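Uncharacterized protein (Nostoc punctiforme, PDB 2R3S) probably transfers a methyl group to an oxygen atom of a still unidentified acceptor, as a two-subunit member of the O-methyltransferase family. Local coordinates at residues A[38-42]-A[43-47]; A[289-292]-A[293-296]; A[304-307]-A[308-311]. All coordinates share one frame; numbering follows the deposited sequence.

Interaction 1: residues A[38-42]-A[43-47]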
loop_
_atom_site.group_PDB
_atom_site.type_symbol
_atom_site.label_atom_id
_atom_site.label_comp_id
_atom_site.label_asym_id
_atom_site.label_seq_id
_atom_site.Cartn_x
_atom_site.Cartn_y
_atom_site.Cartn_z
ATOM N N GLY A 38 14.590 -17.450 -16.820
ATOM C CA GLY A 38 15.954 -17.741 -16.401
ATOM C C GLY A 38 16.339 -17.134 -15.051
ATOM O O GLY A 38 15.495 -16.899 -14.205
ATOM N N ILE A 39 17.624 -16.863 -14.876
ATOM C CA ILE A 39 18.169 -16.393 -13.603
ATOM C C ILE A 39 19.131 -15.274 -13.928
ATOM O O ILE A 39 20.048 -15.485 -14.693
ATOM C CB ILE A 39 18.914 -17.531 -12.809
ATOM C CG1 ILE A 39 17.917 -18.617 -12.363
ATOM C CG2 ILE A 39 19.601 -16.957 -11.595
ATOM C CD1 ILE A 39 18.534 -19.962 -11.787
ATOM N N GLU A 40 18.896 -14.080 -13.385
ATOM C CA GLU A 40 19.703 -12.895 -13.720
ATOM C C GLU A 40 20.192 -12.222 -12.470
ATOM O O GLU A 40 19.411 -11.976 -11.557
ATOM C CB GLU A 40 18.873 -11.857 -14.458
ATOM C CG GLU A 40 18.362 -12.276 -15.796
ATOM C CD GLU A 40 19.458 -12.596 -16.771
ATOM O OE1 GLU A 40 20.615 -12.112 -16.615
ATOM O OE2 GLU A 40 19.147 -13.365 -17.693
ATOM N N SER A 41 21.469 -11.882 -12.441
ATOM C CA SER A 41 22.013 -11.068 -11.362
ATOM C C SER A 41 21.491 -9.633 -11.494
ATOM O O SER A 41 21.008 -9.229 -12.561
ATOM C CB SER A 41 23.534 -11.073 -11.463
ATOM O OG SER A 41 23.925 -10.462 -12.687
ATOM N N SER A 42 21.593 -8.862 -10.418
ATOM C CA SER A 42 21.189 -7.463 -10.455
ATOM C C SER A 42 22.100 -6.615 -11.377
ATOM O O SER A 42 21.683 -5.624 -11.963
ATOM C CB SER A 42 21.167 -6.879 -9.048
ATOM O OG SER A 42 22.398 -7.065 -8.402
ATOM N N GLN A 43 23.344 -7.012 -11.500
ATOM C CA GLN A 43 24.284 -6.377 -12.415
ATOM C C GLN A 43 23.797 -6.488 -13.870
ATOM O O GLN A 43 23.824 -5.515 -14.667
ATOM C CB GLN A 43 25.633 -7.052 -12.261
ATOM C CG GLN A 43 26.324 -6.790 -10.883
ATOM C CD GLN A 43 25.892 -7.712 -9.681
ATOM O OE1 GLN A 43 24.953 -8.519 -9.742
ATOM N NE2 GLN A 43 26.603 -7.553 -8.577
ATOM N N SER A 44 23.310 -7.671 -14.205
ATOM C CA SER A 44 22.828 -7.925 -15.547
ATOM C C SER A 44 21.457 -7.270 -15.769
ATOM O O SER A 44 21.194 -6.761 -16.852
ATOM C CB SER A 44 22.840 -9.442 -15.836
ATOM O OG SER A 44 21.811 -9.830 -16.715
ATOM N N LEU A 45 20.593 -7.258 -14.753
ATOM C CA LEU A 45 19.319 -6.571 -14.873
ATOM C C LEU A 45 19.521 -5.050 -14.993
ATOM O O LEU A 45 18.754 -4.377 -15.670
ATOM C CB LEU A 45 18.380 -6.937 -13.706
ATOM C CG LEU A 45 17.923 -8.402 -13.694
ATOM C CD1 LEU A 45 17.171 -8.769 -12.378
ATOM C CD2 LEU A 45 17.077 -8.698 -14.921
ATOM N N ALA A 46 20.565 -4.526 -14.360
ATOM C CA ALA A 46 20.942 -3.116 -14.503
ATOM C C ALA A 46 21.285 -2.768 -15.954
ATOM O O ALA A 46 20.838 -1.748 -16.468
ATOM C CB ALA A 46 22.121 -2.785 -13.565
ATOM N N GLN A 47 22.076 -3.612 -16.613
ATOM C CA GLN A 47 22.423 -3.429 -18.040
ATOM C C GLN A 47 21.171 -3.553 -18.893
ATOM O O GLN A 47 20.900 -2.693 -19.712
ATOM C CB GLN A 47 23.445 -4.464 -18.537
ATOM C CG GLN A 47 24.884 -4.180 -18.196
HETATM O O HOH W 1 23.043 -10.140 -8.225
#
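Ser41 and Ser44 show how a chain entering a helix finds partners for the first N-H groups, which have no preceding turn to bond to. Ser41 is the N-cap: its OG accepts from Ser44 N at 3.2 Å with an N-H...O angle of 152°. With chi1 at 63°, OG lies between the backbone N and the carbonyl carbon of its own residue, and from there it faces the amide three residues on. The regular ladder then begins, Leu45 N bonding Ser41 O at 3.0 Å and Ala46 N bonding Ser42 O at 2.9 Å.

A second polar link joins side chains alone. The hydroxyl of Ser44 donates to Glu40 OE1, with OG and OE1 2.6 Å apart, and comes to the carboxylate from above its plane, 37° out of it. Glu40 folds at chi2 to bring OE1 there, placing a probable negative charge near the helix start, where the positive end of the helix dipole would be expected to favour it.

Water supplies a third bridge. It accepts from Ser42 N and donates to Gln43 OE1, each at 2.9 Å, the bent Gln43 chain turning its amide back toward the helix start.

The apolar contact is between the stem of Glu40 and Leu45: CB of Glu40 lies 3.7 Å from Leu45 CD2. These are the residues before the N-cap and four after it, the positions that a hydrophobic staple uses.

Ser41 alone separates the short, weakly bonded strand 39-40 from helix 42-49; Glu40 of that strand pairs by backbone with Tyr76 of strand 75-78. Ser42 OG is bonded to Glu53 of helix 53-65, while Leu45 packs on Met56 and Cys60 of that helix and on Ala34 and Ile35 of helix 31-35, within the dimerisation domain of the helix-turn-helix clan.

Interaction 2: residues A[289-292]-A[293-296]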
loop_
_atom_site.group_PDB
_atom_site.type_symbol
_atom_site.label_atom_id
_atom_site.label_comp_id
_atom_site.label_asym_id
_atom_site.label_seq_id
_atom_site.Cartn_x
_atom_site.Cartn_y
_atom_site.Cartn_z
ATOM N N LEU A 289 -14.568 0.334 -0.401
ATOM C CA LEU A 289 -13.656 1.421 -0.107
ATOM C C LEU A 289 -13.277 2.134 -1.409
ATOM O O LEU A 289 -13.194 3.349 -1.423
ATOM C CB LEU A 289 -12.404 0.948 0.637
ATOM C CG LEU A 289 -11.601 1.996 1.413
ATOM C CD1 LEU A 289 -12.289 2.399 2.692
ATOM C CD2 LEU A 289 -10.143 1.535 1.706
ATOM N N VAL A 290 -13.078 1.380 -2.489
ATOM C CA VAL A 290 -12.829 1.969 -3.783
ATOM C C VAL A 290 -13.977 2.914 -4.194
ATOM O O VAL A 290 -13.735 4.052 -4.631
ATOM C CB VAL A 290 -12.552 0.887 -4.852
ATOM C CG1 VAL A 290 -12.320 1.505 -6.196
ATOM C CG2 VAL A 290 -11.328 0.059 -4.441
HETATM N N MSE A 291 -15.215 2.463 -3.991
HETATM C CA MSE A 291 -16.382 3.271 -4.294
HETATM C C MSE A 291 -16.475 4.490 -3.409
HETATM O O MSE A 291 -16.858 5.553 -3.871
HETATM C CB MSE A 291 -17.660 2.443 -4.234
HETATM C CG MSE A 291 -17.719 1.341 -5.290
HETATM SE SE MSE A 291 -17.769 2.093 -7.111
HETATM C CE MSE A 291 -15.834 2.270 -7.502
ATOM N N LEU A 292 -16.093 4.377 -2.153
ATOM C CA LEU A 292 -16.067 5.555 -1.283
ATOM C C LEU A 292 -15.060 6.584 -1.775
ATOM O O LEU A 292 -15.332 7.801 -1.768
ATOM C CB LEU A 292 -15.758 5.175 0.171
ATOM C CG LEU A 292 -15.587 6.297 1.206
ATOM C CD1 LEU A 292 -16.894 7.043 1.527
ATOM C CD2 LEU A 292 -14.973 5.749 2.472
ATOM N N ALA A 293 -13.871 6.108 -2.144
ATOM C CA ALA A 293 -12.796 7.014 -2.517
ATOM C C ALA A 293 -13.058 7.747 -3.837
ATOM O O ALA A 293 -12.617 8.873 -4.003
ATOM C CB ALA A 293 -11.435 6.291 -2.570
ATOM N N THR A 294 -13.783 7.119 -4.758
ATOM C CA THR A 294 -13.795 7.582 -6.139
ATOM C C THR A 294 -15.147 8.044 -6.698
ATOM O O THR A 294 -15.172 8.635 -7.763
ATOM C CB THR A 294 -13.263 6.498 -7.097
ATOM O OG1 THR A 294 -14.139 5.366 -7.093
ATOM C CG2 THR A 294 -11.816 6.091 -6.775
ATOM N N THR A 295 -16.244 7.717 -6.024
ATOM C CA THR A 295 -17.596 8.023 -6.469
ATOM C C THR A 295 -18.344 8.704 -5.295
ATOM O O THR A 295 -17.938 8.553 -4.118
ATOM C CB THR A 295 -18.385 6.776 -6.921
ATOM O OG1 THR A 295 -18.777 6.005 -5.784
ATOM C CG2 THR A 295 -17.596 5.885 -7.895
ATOM N N PRO A 296 -19.380 9.526 -5.598
ATOM C CA PRO A 296 -20.148 10.169 -4.514
ATOM C C PRO A 296 -21.032 9.254 -3.656
ATOM O O PRO A 296 -21.142 9.510 -2.480
ATOM C CB PRO A 296 -21.001 11.240 -5.254
ATOM C CG PRO A 296 -20.303 11.413 -6.613
ATOM C CD PRO A 296 -19.804 10.014 -6.925
#
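Leu289 and Ala293 are joined by a regular i to i+4 backbone bond, Ala293 N to Leu289 O at 2.9 Å; the next, Thr294 N to Val290 O, is weak, and Thr295 leaves helical backbone angles though its N still bonds Met291 O. Two threonine hydroxyls reinforce the turn as it opens. Thr294 OG1 donates to Val290 O over 2.8 Å, coming from above the carbonyl plane, 40° out of it. Its chi1 of 65° turns the hydroxyl back over the preceding turn.

Thr295 repeats the device one residue later and adds a second bond. Its OG1 lies 2.7 Å from Met291 O and its backbone N 3.1 Å from the same oxygen; the two donors reach that carbonyl from opposite faces of its plane, so one residue supplies both bonds. The same OG1 is also hydrogen-bonded to Gly298 N, which ties the helix end to the chain that follows. A valine in its place would probably leave Met291 O with the backbone donor alone of this pair and Gly298 N without its hydroxyl partner, freeing the exit from the helix to shift.

The other branch of Thr295 is apolar. Its CG2 rests 3.9 Å from SE of Met291, a selenomethionine, whose chain bends at chi2 and chi3 and brings CE to 3.6 Å from Thr294 OG1. Beyond the pair, Met291 and Thr295 both touch His244 in the loop after strand 233-239.

On other faces of the helix Leu292 packs on Ala116 and Val117 of helix 113-119 and on Met58 of the second subunit, and Leu289 meets Tyr62 of that subunit. Hydroxyls bonding back to carbonyls four residues earlier are a familiar use of threonine in helices; here they secure the C-terminal end of helix 282-294, in the O-methyltransferase domain, where the two subunits meet.

Interaction 3: residues A[304-307]-A[308-311]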
loop_
_atom_site.group_PDB
_atom_site.type_symbol
_atom_site.label_atom_id
_atom_site.label_comp_id
_atom_site.label_asym_id
_atom_site.label_seq_id
_atom_site.Cartn_x
_atom_site.Cartn_y
_atom_site.Cartn_z
ATOM N N ALA A 304 -28.926 -9.508 -1.989
ATOM C CA ALA A 304 -30.119 -8.978 -1.362
ATOM C C ALA A 304 -30.388 -7.513 -1.743
ATOM O O ALA A 304 -31.533 -7.140 -1.963
ATOM C CB ALA A 304 -30.012 -9.112 0.166
ATOM N N GLU A 305 -29.349 -6.673 -1.803
ATOM C CA GLU A 305 -29.548 -5.275 -2.173
ATOM C C GLU A 305 -29.937 -5.144 -3.639
ATOM O O GLU A 305 -30.829 -4.372 -3.970
ATOM C CB GLU A 305 -28.318 -4.444 -1.887
ATOM C CG GLU A 305 -28.187 -4.057 -0.432
ATOM C CD GLU A 305 -26.853 -3.401 -0.113
ATOM O OE1 GLU A 305 -25.817 -3.820 -0.658
ATOM O OE2 GLU A 305 -26.825 -2.466 0.696
ATOM N N TYR A 306 -29.286 -5.913 -4.504
ATOM C CA TYR A 306 -29.594 -5.894 -5.933
ATOM C C TYR A 306 -30.952 -6.531 -6.272
ATOM O O TYR A 306 -31.641 -6.074 -7.169
ATOM C CB TYR A 306 -28.509 -6.620 -6.739
ATOM C CG TYR A 306 -27.254 -5.807 -7.041
ATOM C CD1 TYR A 306 -27.340 -4.486 -7.438
ATOM C CD2 TYR A 306 -25.993 -6.394 -6.989
ATOM C CE1 TYR A 306 -26.212 -3.749 -7.735
ATOM C CE2 TYR A 306 -24.848 -5.656 -7.287
ATOM C CZ TYR A 306 -24.977 -4.333 -7.671
ATOM O OH TYR A 306 -23.885 -3.579 -7.969
ATOM N N GLU A 307 -31.287 -7.619 -5.589
ATOM C CA GLU A 307 -32.587 -8.286 -5.715
ATOM C C GLU A 307 -33.701 -7.290 -5.436
ATOM O O GLU A 307 -34.696 -7.234 -6.164
ATOM C CB GLU A 307 -32.650 -9.462 -4.736
ATOM C CG GLU A 307 -33.923 -10.301 -4.749
ATOM C CD GLU A 307 -33.773 -11.552 -3.897
ATOM O OE1 GLU A 307 -33.354 -11.426 -2.712
ATOM O OE2 GLU A 307 -34.056 -12.653 -4.419
ATOM N N SER A 308 -33.511 -6.476 -4.408
ATOM C CA SER A 308 -34.472 -5.427 -4.065
ATOM C C SER A 308 -34.574 -4.287 -5.098
ATOM O O SER A 308 -35.616 -3.648 -5.215
ATOM C CB SER A 308 -34.122 -4.846 -2.707
ATOM O OG SER A 308 -34.852 -3.669 -2.466
HETATM N N MSE A 309 -33.484 -3.999 -5.807
HETATM C CA MSE A 309 -33.501 -2.955 -6.822
HETATM C C MSE A 309 -34.262 -3.444 -8.037
HETATM O O MSE A 309 -35.088 -2.730 -8.595
HETATM C CB MSE A 309 -32.081 -2.566 -7.210
HETATM C CG MSE A 309 -31.351 -1.848 -6.113
HETATM SE SE MSE A 309 -29.550 -1.335 -6.681
HETATM C CE MSE A 309 -28.521 -2.100 -5.160
ATOM N N PHE A 310 -33.988 -4.672 -8.437
ATOM C CA PHE A 310 -34.712 -5.266 -9.544
ATOM C C PHE A 310 -36.200 -5.436 -9.221
ATOM O O PHE A 310 -37.054 -5.119 -10.053
ATOM C CB PHE A 310 -34.090 -6.588 -9.938
ATOM C CG PHE A 310 -32.914 -6.445 -10.858
ATOM C CD1 PHE A 310 -33.103 -6.100 -12.185
ATOM C CD2 PHE A 310 -31.619 -6.672 -10.402
ATOM C CE1 PHE A 310 -32.027 -5.980 -13.054
ATOM C CE2 PHE A 310 -30.527 -6.557 -11.262
ATOM C CZ PHE A 310 -30.739 -6.199 -12.601
ATOM N N SER A 311 -36.502 -5.927 -8.021
ATOM C CA SER A 311 -37.882 -6.031 -7.550
ATOM C C SER A 311 -38.593 -4.695 -7.638
ATOM O O SER A 311 -39.654 -4.628 -8.226
ATOM C CB SER A 311 -37.954 -6.558 -6.107
ATOM O OG SER A 311 -39.267 -6.407 -5.575
#
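Tyr306 O is the oxygen on which this turn of helix 303-312 converges. Phe310 N donates to it almost straight, at 3.0 Å and 171°, and Met309 N adds a weak bond. The edge of the Phe310 ring also comes up to it, with CD2 3.3 Å from the oxygen and that oxygen close to the ring plane.

On the side-chain level the motif is a Met-aromatic contact three residues apart along a helix of the Rossmann-like methyltransferase domain. Selenomethionine Met309 passes beside Tyr306, its SE 5.1 Å from the ring centroid. With CG anti to the carbonyl carbon (chi1 -69°) and chi2 extended, the chain runs back along the helix and bends only at chi3. Its terminal methyl thus ends up near the stem of Glu305, four residues back, with CE 4.0 Å from Glu305 CB.

The face so formed turns inward. Met309 packs on Cys250 and Leu254 of helix 247-260, Tyr306 reaches Asp271 and Ile331, and Phe310 meets Val267, Val269 and, edge to face, the ring of Phe315. Glu305 points its carboxylate elsewhere: OE1 forms a salt bridge with Arg278 and accepts from Thr302 N. The closest meeting of side chains across the turn is that of Met309 CE with Tyr306 CD1, at 3.5 Å, an oblique approach to the ring.

How the interactions relate
Read from the N terminus, the three contacts come in series; none nests in or crosses another, and each closes only local turns of backbone. Interaction 1 starts a helix in the dimerisation domain. Much later in sequence, interaction 2 ends helix 282-294 in the O-methyltransferase domain, its centre about 40 Å from that of interaction 1. Interaction 3 lies in the next helix, 303-312. Its centre is about 21 Å from that of interaction 2, and it sits on the opposite side of the chain's centre from interaction 1. Together they illustrate a helix start, a helix end and the body of a short helix: the first leading out of the edge strand of a small antiparallel sheet, the second near the partner subunit, the third against the large mixed sheet.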